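Glycoside Hydrolase (Bacteroides plebeius, PDB 5T3B) is a family 50 glycoside hydrolase of a human gut bacterium and probably cleaves glycosidic bonds in complex polysaccharides, perhaps agarose-like galactans. Local coordinates at residues R410-R415 with K456-L461; F417-F422 with K463-I468. All coordinates share one frame; numbering follows the deposited sequence.

Interaction 1 (R410-R415 with K456-L461)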
ATOM      1  N   ARG A 410       0.197   4.595  23.226  1.00  9.18           N
ATOM      2  CA  ARG A 410       0.545   5.585  24.254  1.00  9.43           C
ATOM      3  C   ARG A 410       1.680   6.530  23.872  1.00  9.60           C
ATOM      4  O   ARG A 410       1.702   7.691  24.293  1.00 10.94           O
ATOM      5  CB  ARG A 410       0.878   4.906  25.575  1.00 10.79           C
ATOM      6  CG  ARG A 410      -0.279   4.194  26.241  1.00 11.68           C
ATOM      7  CD  ARG A 410      -1.345   5.127  26.698  1.00 12.84           C
ATOM      8  NE  ARG A 410      -2.342   4.397  27.503  1.00 12.55           N
ATOM      9  CZ  ARG A 410      -3.450   4.940  27.933  1.00 13.40           C
ATOM     10  NH1 ARG A 410      -3.747   6.205  27.676  1.00 16.07           N
ATOM     11  NH2 ARG A 410      -4.271   4.197  28.650  1.00 16.19           N
ATOM     12  N   ASP A 411       2.696   6.020  23.156  1.00  9.87           N
ATOM     13  CA  ASP A 411       3.933   6.785  22.942  1.00 10.13           C
ATOM     14  C   ASP A 411       4.675   6.266  21.735  1.00  8.88           C
ATOM     15  O   ASP A 411       4.235   5.293  21.087  1.00  9.74           O
ATOM     16  CB  ASP A 411       4.755   6.800  24.209  1.00 10.70           C
ATOM     17  CG  ASP A 411       5.178   5.488  24.661  1.00 13.50           C
ATOM     18  OD1 ASP A 411       5.230   4.521  23.863  1.00 13.43           O
ATOM     19  OD2 ASP A 411       5.494   5.333  25.877  1.00 18.78           O
ATOM     20  N   GLN A 412       5.784   6.916  21.410  1.00  8.70           N
ATOM     21  CA  GLN A 412       6.530   6.548  20.207  1.00  8.36           C
ATOM     22  C   GLN A 412       7.113   5.139  20.296  1.00  9.13           C
ATOM     23  O   GLN A 412       7.135   4.439  19.293  1.00  9.65           O
ATOM     24  CB  GLN A 412       7.639   7.571  19.913  1.00  9.04           C
ATOM     25  CG  GLN A 412       7.118   8.984  19.698  1.00  9.37           C
ATOM     26  CD  GLN A 412       6.072   9.068  18.614  1.00  9.89           C
ATOM     27  OE1 GLN A 412       4.926   9.609  18.793  1.00 12.68           O
ATOM     28  NE2 GLN A 412       6.427   8.566  17.518  1.00  7.13           N
ATOM     29  N   GLN A 413       7.561   4.746  21.474  1.00  9.60           N
ATOM     30  CA  GLN A 413       8.057   3.379  21.630  1.00  9.26           C
ATOM     31  C   GLN A 413       6.951   2.383  21.244  1.00  9.28           C
ATOM     32  O   GLN A 413       7.237   1.411  20.563  1.00  9.59           O
ATOM     33  CB  GLN A 413       8.555   3.100  23.045  1.00 11.33           C
ATOM     34  CG  GLN A 413       8.929   1.670  23.272  1.00 12.82           C
ATOM     35  CD  GLN A 413       9.517   1.442  24.637  1.00 14.04           C
ATOM     36  OE1 GLN A 413       8.909   1.775  25.652  1.00 17.09           O
ATOM     37  NE2 GLN A 413      10.678   0.866  24.646  1.00 16.25           N
ATOM     38  N   ASN A 414       5.727   2.627  21.665  1.00  8.89           N
ATOM     39  CA  ASN A 414       4.643   1.711  21.351  1.00  9.10           C
ATOM     40  C   ASN A 414       4.264   1.795  19.875  1.00  8.06           C
ATOM     41  O   ASN A 414       3.773   0.778  19.335  1.00  8.99           O
ATOM     42  CB  ASN A 414       3.473   1.895  22.313  1.00 10.12           C
ATOM     43  CG  ASN A 414       3.755   1.223  23.661  1.00 12.88           C
ATOM     44  OD1 ASN A 414       3.545   0.023  23.806  1.00 14.68           O
ATOM     45  ND2 ASN A 414       4.229   1.954  24.585  1.00 18.64           N
ATOM     46  N   ARG A 415       4.439   2.942  19.213  1.00  7.28           N
ATOM     47  CA  ARG A 415       4.307   2.971  17.783  1.00  7.87           C
ATOM     48  C   ARG A 415       5.316   2.012  17.164  1.00  8.08           C
ATOM     49  O   ARG A 415       5.031   1.347  16.141  1.00  8.56           O
ATOM     50  CB  ARG A 415       4.459   4.381  17.191  1.00  8.48           C
ATOM     51  CG  ARG A 415       3.443   5.407  17.631  1.00  8.59           C
ATOM     52  CD  ARG A 415       3.779   6.761  17.053  1.00  8.14           C
ATOM     53  NE  ARG A 415       3.383   6.858  15.662  1.00  7.76           N
ATOM     54  CZ  ARG A 415       3.916   7.732  14.795  1.00  7.91           C
ATOM     55  NH1 ARG A 415       4.991   8.473  15.049  1.00  8.37           N
ATOM     56  NH2 ARG A 415       3.353   7.837  13.611  1.00  7.57           N
ATOM     57  N   LYS A 456      11.346  16.641  12.153  0.50 10.83           N
ATOM     58  CA  LYS A 456      12.185  15.889  13.091  0.50 11.03           C
ATOM     59  C   LYS A 456      11.743  14.434  13.218  0.50 10.13           C
ATOM     60  O   LYS A 456      10.602  14.180  13.579  0.50 10.12           O
ATOM     61  CB  LYS A 456      12.178  16.567  14.423  0.50 14.21           C
ATOM     62  CG  LYS A 456      12.789  17.971  14.381  0.50 20.17           C
ATOM     63  CD  LYS A 456      13.937  18.197  13.393  0.50 24.19           C
ATOM     64  CE  LYS A 456      14.673  19.455  13.842  0.50 24.90           C
ATOM     65  NZ  LYS A 456      15.088  19.294  15.260  0.50 24.80           N
ATOM     66  N   PRO A 457      12.635  13.490  12.927  1.00 10.18           N
ATOM     67  CA  PRO A 457      12.252  12.088  13.058  1.00 10.43           C
ATOM     68  C   PRO A 457      11.861  11.735  14.481  1.00  8.79           C
ATOM     69  O   PRO A 457      12.481  12.195  15.477  1.00 10.99           O
ATOM     70  CB  PRO A 457      13.505  11.339  12.655  1.00 11.72           C
ATOM     71  CG  PRO A 457      14.235  12.298  11.733  1.00 15.03           C
ATOM     72  CD  PRO A 457      13.998  13.623  12.378  1.00 12.60           C
ATOM     73  N   TYR A 458      10.870  10.853  14.598  1.00  8.92           N
ATOM     74  CA  TYR A 458      10.535  10.251  15.873  1.00  9.48           C
ATOM     75  C   TYR A 458      11.509   9.103  16.077  1.00  9.24           C
ATOM     76  O   TYR A 458      11.258   7.978  15.655  1.00  9.66           O
ATOM     77  CB  TYR A 458       9.091   9.809  15.849  1.00  9.52           C
ATOM     78  CG  TYR A 458       8.109  10.894  15.915  1.00  8.43           C
ATOM     79  CD1 TYR A 458       7.879  11.584  17.126  1.00  9.83           C
ATOM     80  CD2 TYR A 458       7.342  11.246  14.830  1.00  8.81           C
ATOM     81  CE1 TYR A 458       6.931  12.588  17.198  1.00  9.63           C
ATOM     82  CE2 TYR A 458       6.379  12.252  14.914  1.00  8.34           C
ATOM     83  CZ  TYR A 458       6.170  12.929  16.126  1.00  8.55           C
ATOM     84  OH  TYR A 458       5.205  13.897  16.255  1.00  9.73           O
ATOM     85  N   THR A 459      12.615   9.387  16.790  1.00 10.94           N
ATOM     86  CA  THR A 459      13.719   8.444  16.859  1.00 12.46           C
ATOM     87  C   THR A 459      13.370   7.132  17.552  1.00 11.90           C
ATOM     88  O   THR A 459      13.944   6.093  17.221  1.00 14.13           O
ATOM     89  CB  THR A 459      14.951   9.120  17.433  1.00 17.69           C
ATOM     90  OG1 THR A 459      14.681   9.489  18.707  1.00 26.39           O
ATOM     91  CG2 THR A 459      15.291  10.294  16.786  1.00 17.93           C
ATOM     92  N   SER A 460      12.471   7.172  18.530  0.50 11.53           N
ATOM     93  CA  SER A 460      12.034   5.956  19.167  0.50 13.35           C
ATOM     94  C   SER A 460      11.304   5.026  18.224  0.50 14.71           C
ATOM     95  O   SER A 460      11.476   3.804  18.309  0.50 18.37           O
ATOM     96  CB  SER A 460      11.182   6.284  20.408  0.50 14.58           C
ATOM     97  OG  SER A 460      11.917   6.823  21.500  0.50 16.56           O
ATOM     98  N   LEU A 461      10.498   5.584  17.328  1.00 10.12           N
ATOM     99  CA  LEU A 461       9.853   4.833  16.299  1.00  9.77           C
ATOM    100  C   LEU A 461      10.884   4.314  15.271  1.00  9.74           C
ATOM    101  O   LEU A 461      10.842   3.120  14.883  1.00 10.76           O
ATOM    102  CB  LEU A 461       8.782   5.678  15.662  1.00  9.50           C
ATOM    103  CG  LEU A 461       8.128   5.083  14.401  1.00  9.51           C
ATOM    104  CD1 LEU A 461       7.463   3.726  14.683  1.00 10.02           C
ATOM    105  CD2 LEU A 461       7.082   6.043  13.815  1.00 12.51           C
TER
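Gln412 lays its side-chain amide over the ring of Tyr458 where helices 412-427 and 459-469 begin side by side. In the (beta/alpha)8 barrel expected of family 50 enzymes, these helices would belong to the outer layer. The backbones come very near each other, with Gln413 CA and Ser460 CA 5.3 Å apart, and Ser460 brings its CB against Gln412 CB. Stacking dominates: the amide and ring planes are 22° apart, and Gln412 CD sits 3.4 Å from Tyr458 CD1. The bend of the Gln412 chain at chi2 (-55°) folds the amide over the ring instead of letting it reach past.

Apolar and charge contacts follow one turn later. Leu461 CD2 rests on a face of the Arg415 guanidinium, 3.4 Å from NH1, while Leu461 CD1 packs against the carbonyl of Arg415. Tyr458 CD2 approaches the same guanidinium at its edge, 3.6 Å from Arg415 NH1; the planes are perpendicular, and with Arg415 CZ 5.4 Å from the Tyr458 ring centroid any cation-pi attraction is at most weak. Stronger bonds outside the pair hold the arginine, its NE donating to Thr392 O and its NH1 to Gly449 O. Tyr458 OH likewise turns to Asp442.

Capping supplies further polar order. Asp411 is the N-cap of helix 412-427, and its OD1 takes the backbone N of Asn414 at 2.9 Å. Asp411 OD1 also accepts from Asn414 ND2 at 2.8 Å, from above the carboxylate plane, so a single atom ties down both the first turn and the Asn414 amide.

Interaction 2 (F417-F422 with K463-I468)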
ATOM      1  N   PHE A 417       6.636  -0.677  18.643  1.00  8.28           N
ATOM      2  CA  PHE A 417       6.149  -2.022  18.898  1.00  8.35           C
ATOM      3  C   PHE A 417       5.036  -2.425  17.932  1.00  8.16           C
ATOM      4  O   PHE A 417       5.022  -3.565  17.404  1.00  9.19           O
ATOM      5  CB  PHE A 417       5.656  -2.186  20.319  1.00  9.68           C
ATOM      6  CG  PHE A 417       6.696  -2.005  21.432  1.00  9.62           C
ATOM      7  CD1 PHE A 417       8.048  -2.134  21.240  1.00  9.83           C
ATOM      8  CD2 PHE A 417       6.254  -1.717  22.709  1.00 10.64           C
ATOM      9  CE1 PHE A 417       8.966  -2.008  22.270  1.00 12.06           C
ATOM     10  CE2 PHE A 417       7.150  -1.607  23.771  1.00 11.78           C
ATOM     11  CZ  PHE A 417       8.503  -1.732  23.547  1.00 12.98           C
ATOM     12  N   ALA A 418       4.098  -1.506  17.667  1.00  7.55           N
ATOM     13  CA  ALA A 418       3.022  -1.788  16.721  1.00  8.00           C
ATOM     14  C   ALA A 418       3.581  -2.004  15.312  1.00  7.41           C
ATOM     15  O   ALA A 418       3.064  -2.835  14.573  1.00  8.69           O
ATOM     16  CB  ALA A 418       2.034  -0.674  16.719  1.00  9.33           C
ATOM     17  N   TYR A 419       4.576  -1.219  14.914  1.00  7.32           N
ATOM     18  CA  TYR A 419       5.191  -1.404  13.609  1.00  7.07           C
ATOM     19  C   TYR A 419       5.792  -2.804  13.531  1.00  7.81           C
ATOM     20  O   TYR A 419       5.588  -3.507  12.527  1.00  8.30           O
ATOM     21  CB  TYR A 419       6.290  -0.346  13.363  1.00  8.07           C
ATOM     22  CG  TYR A 419       6.955  -0.446  12.037  1.00  6.90           C
ATOM     23  CD1 TYR A 419       8.091  -1.232  11.851  1.00  7.22           C
ATOM     24  CD2 TYR A 419       6.528   0.291  10.969  1.00  7.29           C
ATOM     25  CE1 TYR A 419       8.752  -1.320  10.656  1.00  7.02           C
ATOM     26  CE2 TYR A 419       7.188   0.202   9.748  1.00  7.02           C
ATOM     27  CZ  TYR A 419       8.316  -0.579   9.592  1.00  7.28           C
ATOM     28  OH  TYR A 419       8.911  -0.583   8.349  1.00  8.37           O
ATOM     29  N   GLN A 420       6.546  -3.209  14.554  1.00  7.35           N
ATOM     30  CA  GLN A 420       7.124  -4.555  14.558  1.00  8.02           C
ATOM     31  C   GLN A 420       6.060  -5.618  14.492  1.00  7.89           C
ATOM     32  O   GLN A 420       6.210  -6.597  13.732  1.00  8.89           O
ATOM     33  CB  GLN A 420       8.068  -4.791  15.736  1.00  8.34           C
ATOM     34  CG  GLN A 420       9.212  -3.822  15.765  1.00  9.13           C
ATOM     35  CD  GLN A 420      10.351  -4.306  16.642  1.00  9.26           C
ATOM     36  OE1 GLN A 420      10.139  -5.118  17.535  1.00 10.06           O
ATOM     37  NE2 GLN A 420      11.542  -3.814  16.373  1.00  9.72           N
ATOM     38  N   HIS A 421       5.014  -5.489  15.298  1.00  8.02           N
ATOM     39  CA  HIS A 421       3.964  -6.508  15.322  1.00  7.99           C
ATOM     40  C   HIS A 421       3.319  -6.651  13.927  1.00  7.74           C
ATOM     41  O   HIS A 421       3.118  -7.745  13.412  1.00  8.79           O
ATOM     42  CB  HIS A 421       2.925  -6.095  16.359  1.00  9.11           C
ATOM     43  CG  HIS A 421       1.754  -6.984  16.464  1.00  8.77           C
ATOM     44  ND1 HIS A 421       1.755  -8.106  17.217  1.00  9.91           N
ATOM     45  CD2 HIS A 421       0.573  -6.943  15.843  1.00 10.43           C
ATOM     46  CE1 HIS A 421       0.601  -8.699  17.097  1.00 10.27           C
ATOM     47  NE2 HIS A 421      -0.132  -8.034  16.247  1.00 11.63           N
ATOM     48  N   PHE A 422       2.964  -5.512  13.339  1.00  8.00           N
ATOM     49  CA  PHE A 422       2.222  -5.573  12.076  1.00  7.62           C
ATOM     50  C   PHE A 422       3.142  -6.109  10.979  1.00  7.71           C
ATOM     51  O   PHE A 422       2.719  -7.000  10.189  1.00  8.80           O
ATOM     52  CB  PHE A 422       1.642  -4.183  11.716  1.00  7.66           C
ATOM     53  CG  PHE A 422       0.443  -4.246  10.828  1.00  8.03           C
ATOM     54  CD1 PHE A 422      -0.791  -4.523  11.371  1.00 10.13           C
ATOM     55  CD2 PHE A 422       0.540  -4.080   9.474  1.00  8.86           C
ATOM     56  CE1 PHE A 422      -1.921  -4.665  10.594  1.00  9.75           C
ATOM     57  CE2 PHE A 422      -0.602  -4.210   8.681  1.00 10.21           C
ATOM     58  CZ  PHE A 422      -1.810  -4.481   9.232  1.00 10.52           C
ATOM     59  N   LYS A 463      13.965   3.652  15.486  1.00  9.91           N
ATOM     60  CA  LYS A 463      14.799   2.580  16.015  1.00  9.40           C
ATOM     61  C   LYS A 463      14.134   1.248  15.792  1.00  8.88           C
ATOM     62  O   LYS A 463      14.757   0.295  15.273  1.00 10.37           O
ATOM     63  CB  LYS A 463      15.048   2.829  17.497  1.00 12.20           C
ATOM     64  CG  LYS A 463      15.901   1.745  18.242  1.00 13.46           C
ATOM     65  CD  LYS A 463      15.025   0.587  18.729  1.00 15.76           C
ATOM     66  CE  LYS A 463      15.714  -0.375  19.679  1.00 18.50           C
ATOM     67  NZ  LYS A 463      16.837  -1.037  19.016  1.00 17.38           N
ATOM     68  N   TYR A 464      12.866   1.143  16.205  1.00  8.63           N
ATOM     69  CA  TYR A 464      12.163  -0.142  16.049  1.00  9.30           C
ATOM     70  C   TYR A 464      11.896  -0.482  14.567  1.00  8.33           C
ATOM     71  O   TYR A 464      11.904  -1.670  14.191  1.00  9.50           O
ATOM     72  CB  TYR A 464      10.856  -0.169  16.856  1.00 10.19           C
ATOM     73  CG  TYR A 464      11.155  -0.155  18.348  1.00 10.68           C
ATOM     74  CD1 TYR A 464      11.689  -1.246  18.987  1.00 11.89           C
ATOM     75  CD2 TYR A 464      11.031   0.991  19.099  1.00 11.10           C
ATOM     76  CE1 TYR A 464      12.024  -1.218  20.302  1.00 13.24           C
ATOM     77  CE2 TYR A 464      11.411   1.064  20.395  1.00 12.84           C
ATOM     78  CZ  TYR A 464      11.887  -0.062  21.013  1.00 12.56           C
ATOM     79  OH  TYR A 464      12.216  -0.027  22.372  1.00 16.67           O
ATOM     80  N   MET A 465      11.619   0.557  13.762  1.00  8.25           N
ATOM     81  CA  MET A 465      11.474   0.333  12.325  1.00  8.51           C
ATOM     82  C   MET A 465      12.732  -0.247  11.722  1.00  8.22           C
ATOM     83  O   MET A 465      12.682  -1.188  10.933  1.00  9.02           O
ATOM     84  CB  MET A 465      11.137   1.624  11.575  1.00  9.02           C
ATOM     85  CG  MET A 465       9.781   2.177  11.903  1.00  8.87           C
ATOM     86  SD  MET A 465       9.658   3.826  11.104  1.00  9.30           S
ATOM     87  CE  MET A 465       7.942   3.930  10.708  1.00 11.11           C
ATOM     88  N   SER A 466      13.887   0.319  12.117  1.00  8.72           N
ATOM     89  CA  SER A 466      15.199  -0.088  11.571  1.00  9.44           C
ATOM     90  C   SER A 466      15.425  -1.557  11.880  1.00  8.88           C
ATOM     91  O   SER A 466      15.920  -2.323  11.035  1.00  9.75           O
ATOM     92  CB  SER A 466      16.324   0.745  12.211  1.00 11.84           C
ATOM     93  OG  SER A 466      16.249   2.111  11.873  1.00 14.23           O
ATOM     94  N   ASP A 467      15.136  -1.980  13.131  1.00  9.01           N
ATOM     95  CA  ASP A 467      15.433  -3.331  13.531  1.00  9.68           C
ATOM     96  C   ASP A 467      14.697  -4.354  12.636  1.00  9.57           C
ATOM     97  O   ASP A 467      15.252  -5.383  12.252  1.00 10.43           O
ATOM     98  CB  ASP A 467      15.090  -3.555  15.007  1.00 10.41           C
ATOM     99  CG  ASP A 467      16.038  -2.811  15.933  1.00 12.30           C
ATOM    100  OD1 ASP A 467      17.222  -2.534  15.560  1.00 13.76           O
ATOM    101  OD2 ASP A 467      15.556  -2.578  17.063  1.00 13.47           O
ATOM    102  N   ILE A 468      13.439  -4.035  12.278  1.00  8.98           N
ATOM    103  CA  ILE A 468      12.732  -4.861  11.291  1.00  8.81           C
ATOM    104  C   ILE A 468      13.311  -4.714   9.879  1.00  7.71           C
ATOM    105  O   ILE A 468      13.648  -5.684   9.201  1.00  8.91           O
ATOM    106  CB  ILE A 468      11.216  -4.556  11.277  1.00  8.97           C
ATOM    107  CG1 ILE A 468      10.568  -4.930  12.596  1.00 10.13           C
ATOM    108  CG2 ILE A 468      10.521  -5.141  10.036  1.00  9.12           C
ATOM    109  CD1 ILE A 468      10.312  -6.411  12.715  1.00 11.56           C
TER
HETATM  110  O   HOH W   1      13.884  -4.342  18.251  1.00 14.20           O
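Tyr419 presents the face of its ring to Met465 at the centre of a parallel helix pair, in which segments 417-422 and 463-468 run 22° apart with axes 8.7 Å from each other at closest approach. The pair fits the helical layer of a (beta/alpha)8 barrel, and strand 432-437 touches it through Phe437, on Tyr419 and Met465, and through Trp435, on Ile468.

Packing is tightest on this strand-facing part. Met465 CG stands directly over the middle of the Tyr419 ring, 3.6 Å from its centroid, a CH-pi contact, and the sulfur lies farther above the same face as a Met-aromatic contact. The ring reaches across because its CG is anti to the backbone N (chi1 -179°); Ile468 CB then meets the ring edge, and the Tyr419 OH bonds to Asn469 and Trp435. With an alanine in place of Tyr419, a gap would probably open beneath Met465, and Asn469 and Trp435 would lose their hydroxyl partner. Nearer the start of the segments, where Phe417 packs on Ile43 and Val45 of strand 39-48, its edge turns to the face of Tyr464 in a T-shaped stack, with Phe417 CE1 and Tyr464 CE1 3.7 Å apart and the planes at 68°. Lys463 CD covers the opposite face of Tyr464.

The other flank, though buried too, lacks such close ring packing; it is polar and holds a water. Here the extended Gln420 chain crosses Ile468, CG touching CG1, and its OE1 accepts from Leu63 N. Asp467 OD2 is salt-bridged to Lys463 NZ at 2.8 Å and takes a water in addition. That water accepts from Gln420 NE2 at 3.0 Å, while the same nitrogen gives a nearly straight 3.1 Å hydrogen bond to Tyr464 O, meeting it somewhat out of the carbonyl plane.

From the N terminus, the chain passes strand 407-409 and enters helix 412-427, whose first turn supplies interaction 1 and whose next turns supply interaction 2. It then runs through strand 432-437 and a long loop before helix 459-469 returns alongside. Interaction 1 closes this excursion at 456-461; interaction 2 closes a second loop of equal length at 463-468. The segments alternate, so the two loops cross, and both contacts join the same helix pair, first at its start and then along its body. A probable hydrogen bond from Gln413 NE2 to Tyr464 OH, 2.9 Å long, connects them directly.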